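Local coordinates for protein glycoside hydrolase family 81 (Clostridium thermocellum, PDB 6FOP) that probably hydrolyses beta-1,3-glucans such as laminarin, as a family 81 glycoside hydrolase of the cellulosome, at residues A104-V112 / F224-W232; I260-W268 / F470-W478. One frame throughout, in Å; residues are numbered along the deposited sequence.

Contact 1: residues A104-V112 / F224-W232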
loop_
_atom_site.group_PDB
_atom_site.type_symbol
_atom_site.label_atom_id
_atom_site.label_comp_id
_atom_site.label_asym_id
_atom_site.label_seq_id
_atom_site.Cartn_x
_atom_site.Cartn_y
_atom_site.Cartn_z
ATOM N N ALA A 104 -6.461 6.088 20.511
ATOM C CA ALA A 104 -7.129 6.513 19.277
ATOM C C ALA A 104 -8.628 6.653 19.518
ATOM O O ALA A 104 -9.256 5.762 20.057
ATOM C CB ALA A 104 -6.876 5.527 18.145
ATOM N N ASP A 105 -9.166 7.774 19.063
ATOM C CA ASP A 105 -10.584 8.113 19.181
ATOM C C ASP A 105 -11.353 7.993 17.856
ATOM O O ASP A 105 -12.532 7.599 17.843
ATOM C CB ASP A 105 -10.692 9.545 19.743
ATOM C CG ASP A 105 -12.100 9.927 20.131
ATOM O OD1 ASP A 105 -12.606 9.412 21.142
ATOM O OD2 ASP A 105 -12.678 10.764 19.421
ATOM N N LYS A 106 -10.679 8.338 16.759
ATOM C CA LYS A 106 -11.257 8.326 15.411
ATOM C C LYS A 106 -10.108 8.143 14.418
ATOM O O LYS A 106 -9.082 8.815 14.518
ATOM C CB LYS A 106 -12.021 9.627 15.127
ATOM C CG LYS A 106 -12.752 9.682 13.795
ATOM C CD LYS A 106 -13.631 10.922 13.618
ATOM C CE LYS A 106 -14.359 10.913 12.269
ATOM N NZ LYS A 106 -15.222 12.098 11.992
ATOM N N ILE A 107 -10.282 7.230 13.459
ATOM C CA ILE A 107 -9.299 7.017 12.395
ATOM C C ILE A 107 -10.057 7.125 11.093
ATOM O O ILE A 107 -11.008 6.371 10.850
ATOM C CB ILE A 107 -8.562 5.684 12.523
ATOM C CG1 ILE A 107 -7.781 5.618 13.841
ATOM C CG2 ILE A 107 -7.623 5.518 11.335
ATOM C CD1 ILE A 107 -7.218 4.243 14.181
ATOM N N SER A 108 -9.676 8.095 10.278
ATOM C CA SER A 108 -10.252 8.255 8.949
ATOM C C SER A 108 -9.229 7.873 7.871
ATOM O O SER A 108 -8.196 7.260 8.175
ATOM C CB SER A 108 -10.843 9.661 8.782
ATOM O OG SER A 108 -9.851 10.637 8.975
ATOM N N ASP A 109 -9.482 8.238 6.620
ATOM C CA ASP A 109 -8.667 7.651 5.552
ATOM C C ASP A 109 -7.254 8.195 5.501
ATOM O O ASP A 109 -6.364 7.531 4.980
ATOM C CB ASP A 109 -9.373 7.819 4.194
ATOM C CG ASP A 109 -10.665 6.967 4.069
ATOM O OD1 ASP A 109 -10.996 6.182 4.965
ATOM O OD2 ASP A 109 -11.332 7.117 3.056
ATOM N N PHE A 110 -7.042 9.409 6.023
ATOM C CA PHE A 110 -5.705 9.990 6.134
ATOM C C PHE A 110 -5.549 10.929 7.332
ATOM O O PHE A 110 -4.709 11.841 7.313
ATOM C CB PHE A 110 -5.218 10.622 4.802
ATOM C CG PHE A 110 -6.208 11.468 4.045
ATOM C CD1 PHE A 110 -7.150 10.874 3.182
ATOM C CD2 PHE A 110 -6.100 12.855 4.041
ATOM C CE1 PHE A 110 -7.997 11.647 2.421
ATOM C CE2 PHE A 110 -6.962 13.633 3.273
ATOM C CZ PHE A 110 -7.933 13.026 2.489
ATOM N N ALA A 111 -6.254 10.621 8.419
ATOM C CA ALA A 111 -6.088 11.356 9.663
ATOM C C ALA A 111 -6.404 10.452 10.842
ATOM O O ALA A 111 -7.076 9.415 10.701
ATOM C CB ALA A 111 -6.932 12.640 9.675
ATOM N N VAL A 112 -5.988 10.905 12.018
ATOM C CA VAL A 112 -6.300 10.236 13.291
ATOM C C VAL A 112 -6.558 11.297 14.355
ATOM O O VAL A 112 -5.840 12.295 14.413
ATOM C CB VAL A 112 -5.171 9.277 13.737
ATOM C CG1 VAL A 112 -3.817 9.972 13.835
ATOM C CG2 VAL A 112 -5.505 8.554 15.026
ATOM N N PHE A 224 -10.471 23.221 11.344
ATOM C CA PHE A 224 -9.967 21.953 11.878
ATOM C C PHE A 224 -10.514 20.798 11.036
ATOM O O PHE A 224 -11.715 20.698 10.809
ATOM C CB PHE A 224 -10.409 21.781 13.331
ATOM C CG PHE A 224 -9.588 22.559 14.337
ATOM C CD1 PHE A 224 -8.928 23.743 14.017
ATOM C CD2 PHE A 224 -9.498 22.080 15.643
ATOM C CE1 PHE A 224 -8.179 24.417 14.975
ATOM C CE2 PHE A 224 -8.752 22.756 16.580
ATOM C CZ PHE A 224 -8.091 23.905 16.244
ATOM N N VAL A 225 -9.616 19.917 10.585
ATOM C CA VAL A 225 -10.037 18.744 9.816
ATOM C C VAL A 225 -10.666 17.740 10.755
ATOM O O VAL A 225 -10.044 17.311 11.710
ATOM C CB VAL A 225 -8.871 18.126 9.034
ATOM C CG1 VAL A 225 -9.335 16.843 8.355
ATOM C CG2 VAL A 225 -8.391 19.106 7.987
ATOM N N THR A 226 -11.929 17.388 10.475
ATOM C CA THR A 226 -12.698 16.469 11.309
ATOM C C THR A 226 -13.040 15.144 10.629
ATOM O O THR A 226 -13.517 14.232 11.298
ATOM C CB THR A 226 -13.994 17.140 11.809
ATOM O OG1 THR A 226 -14.701 17.682 10.689
ATOM C CG2 THR A 226 -13.638 18.268 12.763
ATOM N N ASP A 227 -12.743 15.027 9.330
ATOM C CA ASP A 227 -12.914 13.739 8.628
ATOM C C ASP A 227 -12.095 13.815 7.346
ATOM O O ASP A 227 -11.868 14.895 6.803
ATOM C CB ASP A 227 -14.394 13.444 8.332
ATOM C CG ASP A 227 -14.673 11.962 8.044
ATOM O OD1 ASP A 227 -13.838 11.105 8.307
ATOM O OD2 ASP A 227 -15.788 11.689 7.565
ATOM N N THR A 228 -11.665 12.647 6.869
ATOM C CA THR A 228 -10.955 12.513 5.605
ATOM C C THR A 228 -11.475 11.247 4.905
ATOM O O THR A 228 -11.681 10.203 5.555
ATOM C CB THR A 228 -9.421 12.447 5.754
ATOM O OG1 THR A 228 -9.039 11.305 6.524
ATOM C CG2 THR A 228 -8.890 13.739 6.411
ATOM N N LYS A 229 -11.687 11.369 3.594
ATOM C CA LYS A 229 -12.305 10.302 2.790
ATOM C C LYS A 229 -11.711 10.218 1.412
ATOM O O LYS A 229 -11.525 11.243 0.741
ATOM C CB LYS A 229 -13.817 10.581 2.635
ATOM C CG LYS A 229 -14.640 10.479 3.907
ATOM C CD LYS A 229 -15.078 9.047 4.220
ATOM C CE LYS A 229 -15.354 8.842 5.711
ATOM N NZ LYS A 229 -14.031 8.647 6.415
ATOM N N VAL A 230 -11.494 8.981 0.953
ATOM C CA VAL A 230 -11.242 8.701 -0.471
ATOM C C VAL A 230 -12.435 8.023 -1.107
ATOM O O VAL A 230 -13.151 7.275 -0.454
ATOM C CB VAL A 230 -9.987 7.883 -0.720
ATOM C CG1 VAL A 230 -8.780 8.660 -0.226
ATOM C CG2 VAL A 230 -10.069 6.479 -0.101
ATOM N N GLU A 231 -12.626 8.315 -2.394
ATOM C CA GLU A 231 -13.583 7.597 -3.229
ATOM C C GLU A 231 -12.897 7.350 -4.565
ATOM O O GLU A 231 -12.001 8.104 -4.945
ATOM C CB GLU A 231 -14.845 8.414 -3.481
ATOM C CG GLU A 231 -15.533 8.991 -2.278
ATOM C CD GLU A 231 -16.440 10.122 -2.735
ATOM O OE1 GLU A 231 -16.011 11.321 -2.811
ATOM O OE2 GLU A 231 -17.550 9.790 -3.115
ATOM N N TRP A 232 -13.298 6.299 -5.272
ATOM C CA TRP A 232 -12.671 5.970 -6.556
ATOM C C TRP A 232 -13.697 5.589 -7.601
ATOM O O TRP A 232 -14.809 5.162 -7.274
ATOM C CB TRP A 232 -11.640 4.842 -6.414
ATOM C CG TRP A 232 -12.170 3.609 -5.819
ATOM C CD1 TRP A 232 -12.804 2.576 -6.479
ATOM C CD2 TRP A 232 -12.129 3.235 -4.444
ATOM N NE1 TRP A 232 -13.143 1.608 -5.595
ATOM C CE2 TRP A 232 -12.747 1.974 -4.337
ATOM C CE3 TRP A 232 -11.616 3.844 -3.282
ATOM C CZ2 TRP A 232 -12.891 1.321 -3.115
ATOM C CZ3 TRP A 232 -11.743 3.185 -2.093
ATOM C CH2 TRP A 232 -12.382 1.939 -2.013
#
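Lys106, Ser108, Asp109 and Phe110 set one end of a beta hairpin across the strand 223-235, joining the edge of one antiparallel sheet to the edge strand of another. Lys106, its chain extended throughout, lays NZ in the carbonyl plane of Thr226 and binds its O at 2.8 Å. At the turn, where Ser108 N is bonded to Ala111 O, Ser108 OG meets Thr228 OG1 at 2.7 Å, a hydroxyl pair in which either may be the donor. Asp109 grips the strand twice. Its N binds Thr228 O at 3.1 Å from above the carbonyl plane, while Lys229 NZ reaches the same oxygen from the opposite face; Asp109 OD2 takes Val230 N through its anti lone pair, nearly straight (166° at the hydrogen, 2.8 Å). That carboxylate oxygen is also salt-bridged to Arg459, so it has two partners. Phe110 N donates to Thr228 OG1 at 2.8 Å, giving this hydroxyl a second partner. The Phe110 CG lies between its backbone N and carbonyl carbon (chi1 44°), which folds the ring back over Thr228: CB of Thr228 stands 3.5 Å from the ring centroid, almost on the normal, a CH-pi contact. Ala111 finishes the seam, its CB resting 4.0 Å from Thr228 CG2.

Contact 2: residues I260-W268 / F470-W478. With CA (calcium ion), chain B.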
loop_
_atom_site.group_PDB
_atom_site.type_symbol
_atom_site.label_atom_id
_atom_site.label_comp_id
_atom_site.label_asym_id
_atom_site.label_seq_id
_atom_site.Cartn_x
_atom_site.Cartn_y
_atom_site.Cartn_z
ATOM N N ILE A 260 -5.163 23.789 3.623
ATOM C CA ILE A 260 -4.002 23.617 2.791
ATOM C C ILE A 260 -3.685 22.123 2.806
ATOM O O ILE A 260 -3.451 21.546 3.858
ATOM C CB ILE A 260 -2.802 24.421 3.315
ATOM C CG1 ILE A 260 -3.108 25.916 3.369
ATOM C CG2 ILE A 260 -1.574 24.160 2.439
ATOM C CD1 ILE A 260 -2.058 26.749 4.099
ATOM N N LEU A 261 -3.715 21.505 1.629
ATOM C CA LEU A 261 -3.397 20.062 1.472
ATOM C C LEU A 261 -2.016 19.947 0.814
ATOM O O LEU A 261 -1.706 20.683 -0.117
ATOM C CB LEU A 261 -4.456 19.326 0.672
ATOM C CG LEU A 261 -5.862 19.347 1.264
ATOM C CD1 LEU A 261 -6.817 18.706 0.260
ATOM C CD2 LEU A 261 -5.886 18.586 2.580
ATOM N N ALA A 262 -1.219 19.045 1.352
ATOM C CA ALA A 262 0.106 18.740 0.846
ATOM C C ALA A 262 -0.027 17.404 0.088
ATOM O O ALA A 262 -0.515 16.426 0.624
ATOM C CB ALA A 262 1.120 18.625 1.983
ATOM N N LEU A 263 0.535 17.383 -1.120
ATOM C CA LEU A 263 0.444 16.240 -2.032
ATOM C C LEU A 263 1.803 15.643 -2.269
ATOM O O LEU A 263 2.761 16.361 -2.478
ATOM C CB LEU A 263 -0.128 16.685 -3.387
ATOM C CG LEU A 263 -1.639 16.765 -3.516
ATOM C CD1 LEU A 263 -2.273 17.763 -2.548
ATOM C CD2 LEU A 263 -2.022 17.138 -4.949
ATOM N N TYR A 264 1.863 14.315 -2.228
ATOM C CA TYR A 264 3.070 13.598 -2.591
ATOM C C TYR A 264 3.278 13.605 -4.112
ATOM O O TYR A 264 2.305 13.779 -4.882
ATOM C CB TYR A 264 2.937 12.168 -2.158
ATOM C CG TYR A 264 2.910 11.868 -0.678
ATOM C CD1 TYR A 264 4.013 12.114 0.132
ATOM C CD2 TYR A 264 1.768 11.333 -0.070
ATOM C CE1 TYR A 264 4.015 11.749 1.473
ATOM C CE2 TYR A 264 1.779 10.931 1.255
ATOM C CZ TYR A 264 2.886 11.158 2.034
ATOM O OH TYR A 264 2.850 10.708 3.337
ATOM N N PRO A 265 4.510 13.339 -4.571
ATOM C CA PRO A 265 4.740 13.256 -6.020
ATOM C C PRO A 265 3.811 12.320 -6.794
ATOM O O PRO A 265 3.384 12.675 -7.900
ATOM C CB PRO A 265 6.186 12.777 -6.096
ATOM C CG PRO A 265 6.814 13.394 -4.887
ATOM C CD PRO A 265 5.767 13.262 -3.823
ATOM N N HIS A 266 3.485 11.148 -6.249
ATOM C CA HIS A 266 2.576 10.279 -7.015
ATOM C C HIS A 266 1.187 10.883 -7.217
ATOM O O HIS A 266 0.422 10.401 -8.069
ATOM C CB HIS A 266 2.475 8.877 -6.404
ATOM C CG HIS A 266 1.617 8.819 -5.190
ATOM N ND1 HIS A 266 2.087 9.196 -3.954
ATOM C CD2 HIS A 266 0.324 8.456 -5.014
ATOM C CE1 HIS A 266 1.114 9.097 -3.076
ATOM N NE2 HIS A 266 0.037 8.637 -3.690
ATOM N N GLN A 267 0.835 11.900 -6.419
ATOM C CA GLN A 267 -0.433 12.616 -6.555
ATOM C C GLN A 267 -0.306 13.831 -7.462
ATOM O O GLN A 267 -1.196 14.090 -8.267
ATOM C CB GLN A 267 -0.946 13.078 -5.196
ATOM C CG GLN A 267 -1.292 11.916 -4.267
ATOM C CD GLN A 267 -1.447 12.300 -2.820
ATOM O OE1 GLN A 267 -0.745 13.168 -2.340
ATOM N NE2 GLN A 267 -2.348 11.656 -2.123
ATOM N N TRP A 268 0.758 14.631 -7.296
ATOM C CA TRP A 268 0.845 15.867 -8.093
ATOM C C TRP A 268 1.449 15.701 -9.470
ATOM O O TRP A 268 1.189 16.520 -10.357
ATOM C CB TRP A 268 1.556 17.007 -7.328
ATOM C CG TRP A 268 2.993 16.828 -6.890
ATOM C CD1 TRP A 268 3.420 16.649 -5.610
ATOM C CD2 TRP A 268 4.181 16.850 -7.700
ATOM N NE1 TRP A 268 4.782 16.583 -5.567
ATOM C CE2 TRP A 268 5.273 16.703 -6.841
ATOM C CE3 TRP A 268 4.427 17.048 -9.063
ATOM C CZ2 TRP A 268 6.604 16.657 -7.310
ATOM C CZ3 TRP A 268 5.761 17.003 -9.530
ATOM C CH2 TRP A 268 6.816 16.812 -8.649
ATOM N N PHE A 470 -3.785 -1.189 2.633
ATOM C CA PHE A 470 -3.525 -0.092 1.719
ATOM C C PHE A 470 -3.619 1.238 2.449
ATOM O O PHE A 470 -4.586 1.438 3.203
ATOM C CB PHE A 470 -4.493 -0.109 0.559
ATOM C CG PHE A 470 -4.108 0.819 -0.557
ATOM C CD1 PHE A 470 -2.983 0.532 -1.349
ATOM C CD2 PHE A 470 -4.862 1.921 -0.870
ATOM C CE1 PHE A 470 -2.622 1.368 -2.393
ATOM C CE2 PHE A 470 -4.505 2.744 -1.925
ATOM C CZ PHE A 470 -3.379 2.463 -2.685
ATOM N N ASP A 471 -2.691 2.159 2.187
ATOM C CA ASP A 471 -2.718 3.550 2.714
ATOM C C ASP A 471 -3.162 4.426 1.528
ATOM O O ASP A 471 -2.410 4.617 0.567
ATOM C CB ASP A 471 -1.328 3.929 3.175
ATOM C CG ASP A 471 -1.223 5.347 3.736
ATOM O OD1 ASP A 471 -1.954 6.231 3.234
ATOM O OD2 ASP A 471 -0.319 5.547 4.592
ATOM N N PRO A 472 -4.389 4.944 1.578
ATOM C CA PRO A 472 -4.893 5.698 0.421
ATOM C C PRO A 472 -4.094 6.937 0.041
ATOM O O PRO A 472 -4.138 7.377 -1.119
ATOM C CB PRO A 472 -6.325 6.064 0.819
ATOM C CG PRO A 472 -6.670 5.158 1.928
ATOM C CD PRO A 472 -5.416 4.801 2.630
ATOM N N TYR A 473 -3.419 7.536 1.017
ATOM C CA TYR A 473 -2.736 8.798 0.772
ATOM C C TYR A 473 -1.284 8.598 0.336
ATOM O O TYR A 473 -0.816 9.265 -0.588
ATOM C CB TYR A 473 -2.891 9.813 1.928
ATOM C CG TYR A 473 -2.911 11.253 1.475
ATOM C CD1 TYR A 473 -1.730 11.993 1.391
ATOM C CD2 TYR A 473 -4.107 11.882 1.197
ATOM C CE1 TYR A 473 -1.751 13.303 0.987
ATOM C CE2 TYR A 473 -4.126 13.213 0.794
ATOM C CZ TYR A 473 -2.945 13.938 0.733
ATOM O OH TYR A 473 -2.960 15.267 0.331
ATOM N N GLU A 474 -0.575 7.688 0.991
ATOM C CA GLU A 474 0.752 7.335 0.481
ATOM C C GLU A 474 0.656 6.561 -0.835
ATOM O O GLU A 474 1.653 6.474 -1.546
ATOM C CB GLU A 474 1.581 6.538 1.492
ATOM C CG GLU A 474 2.018 7.363 2.688
ATOM C CD GLU A 474 3.378 7.044 3.251
ATOM O OE1 GLU A 474 4.235 6.356 2.601
ATOM O OE2 GLU A 474 3.643 7.559 4.371
ATOM N N GLY A 475 -0.508 5.969 -1.112
ATOM C CA GLY A 475 -0.721 5.222 -2.345
ATOM C C GLY A 475 -0.095 3.854 -2.414
ATOM O O GLY A 475 0.060 3.320 -3.509
ATOM N N HIS A 476 0.282 3.291 -1.269
ATOM C CA HIS A 476 0.859 1.970 -1.239
ATOM C C HIS A 476 0.440 1.279 0.041
ATOM O O HIS A 476 -0.154 1.923 0.933
ATOM C CB HIS A 476 2.395 2.013 -1.350
ATOM C CG HIS A 476 3.046 2.659 -0.174
ATOM N ND1 HIS A 476 3.287 1.982 1.006
ATOM C CD2 HIS A 476 3.406 3.947 0.039
ATOM C CE1 HIS A 476 3.756 2.841 1.901
ATOM N NE2 HIS A 476 3.868 4.023 1.327
ATOM N N SER A 477 0.827 0.032 0.195
ATOM C CA SER A 477 0.507 -0.759 1.338
ATOM C C SER A 477 1.569 -0.768 2.418
ATOM O O SER A 477 2.730 -0.360 2.187
ATOM C CB SER A 477 0.139 -2.160 0.885
ATOM O OG SER A 477 -0.958 -2.130 -0.004
ATOM N N TRP A 478 1.162 -1.247 3.591
ATOM C CA TRP A 478 2.024 -1.345 4.746
ATOM C C TRP A 478 1.983 -2.761 5.318
ATOM O O TRP A 478 0.909 -3.379 5.455
ATOM C CB TRP A 478 1.588 -0.390 5.836
ATOM C CG TRP A 478 1.771 1.076 5.570
ATOM C CD1 TRP A 478 0.779 2.010 5.554
ATOM C CD2 TRP A 478 2.992 1.803 5.402
ATOM N NE1 TRP A 478 1.287 3.266 5.354
ATOM C CE2 TRP A 478 2.643 3.172 5.263
ATOM C CE3 TRP A 478 4.338 1.444 5.296
ATOM C CZ2 TRP A 478 3.588 4.164 5.127
ATOM C CZ3 TRP A 478 5.283 2.439 5.162
ATOM C CH2 TRP A 478 4.891 3.791 5.049
HETATM CA CA CA B . -5.065 1.093 5.453
HETATM O O HOH W 1 -2.751 8.682 -3.218
HETATM O O HOH W 2 -4.324 3.362 5.929
HETATM O O HOH W 3 -2.642 0.998 5.417
HETATM O O HOH W 4 -5.301 0.869 7.811
HETATM O O HOH W 5 -7.161 2.232 5.602
#
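Tyr473 reaches from the turn 472-475 to strand 260-263, where its OH donates to Ala262 O at 2.7 Å. The hydroxyl comes from above the carbonyl plane of Ala262, and the acceptor lies at the ring's edge, in its plane. One face of the same ring is taken by Gln267: with CG anti to the carbonyl carbon (chi1 -65°) and the chain extended beyond, the amide stands at 90° to the ring and holds NE2 3.4 Å above its centre. The other amide atom is occupied too, for Gln267 OE1 accepts from the N of Tyr264, the N-cap residue of helix 265-268, at 2.9 Å. Tyr264 meets Tyr473 obliquely, CE2 to CD1 at 3.7 Å, and turns its edge to Tyr473 O, 3.3 Å from CD2; its OH is bonded to His56 and Lys129. His266 brings its ring edge to the same carbonyl. Its CG sits between backbone N and carbonyl carbon (chi1 77°), a rotation that lets NE2 meet a water at 2.8 Å while ND1 bonds Tyr534. The same water accepts from Gln267 NE2 and donates to Pro472 O, so it bridges the two segments. The turn itself is braced by Asp471, whose OD1 receives Tyr473 N and Glu474 N in an Asx turn and motif, and is followed by a G1 beta bulge at Gly475 and His476. Next to it, Phe470 O binds calcium at 2.3 Å. The phenol of Tyr473 and both ends of the Gln267 amide each have a hydrogen bond in this buried contact, so their orientations are probably fixed by directional bonds as well as by shape.

Overall arrangement
Contacts 1 and 2 lie side by side, their centres about 14 Å apart, and they touch directly. Both segments of contact 1 pack against the turn 472-475 of contact 2: from the hairpin, Phe110 CG is 3.6 Å from Tyr473 CD2; from the strand, Val230 CG1 is 3.7 Å from Pro472 CB. Lys129 serves both, through a backbone bond with Phe110 and a salt bridge to Glu474. The segment 470-478, within the C-terminal family region, meets strand 223-235 and the hairpin turn 107-111 that lies across it, as well as strand 260-263. The calcium ion held by Leu467, Arg468 and Phe470 sits beside this junction, about 8 Å from the nearest atom of the Asp109 side chain.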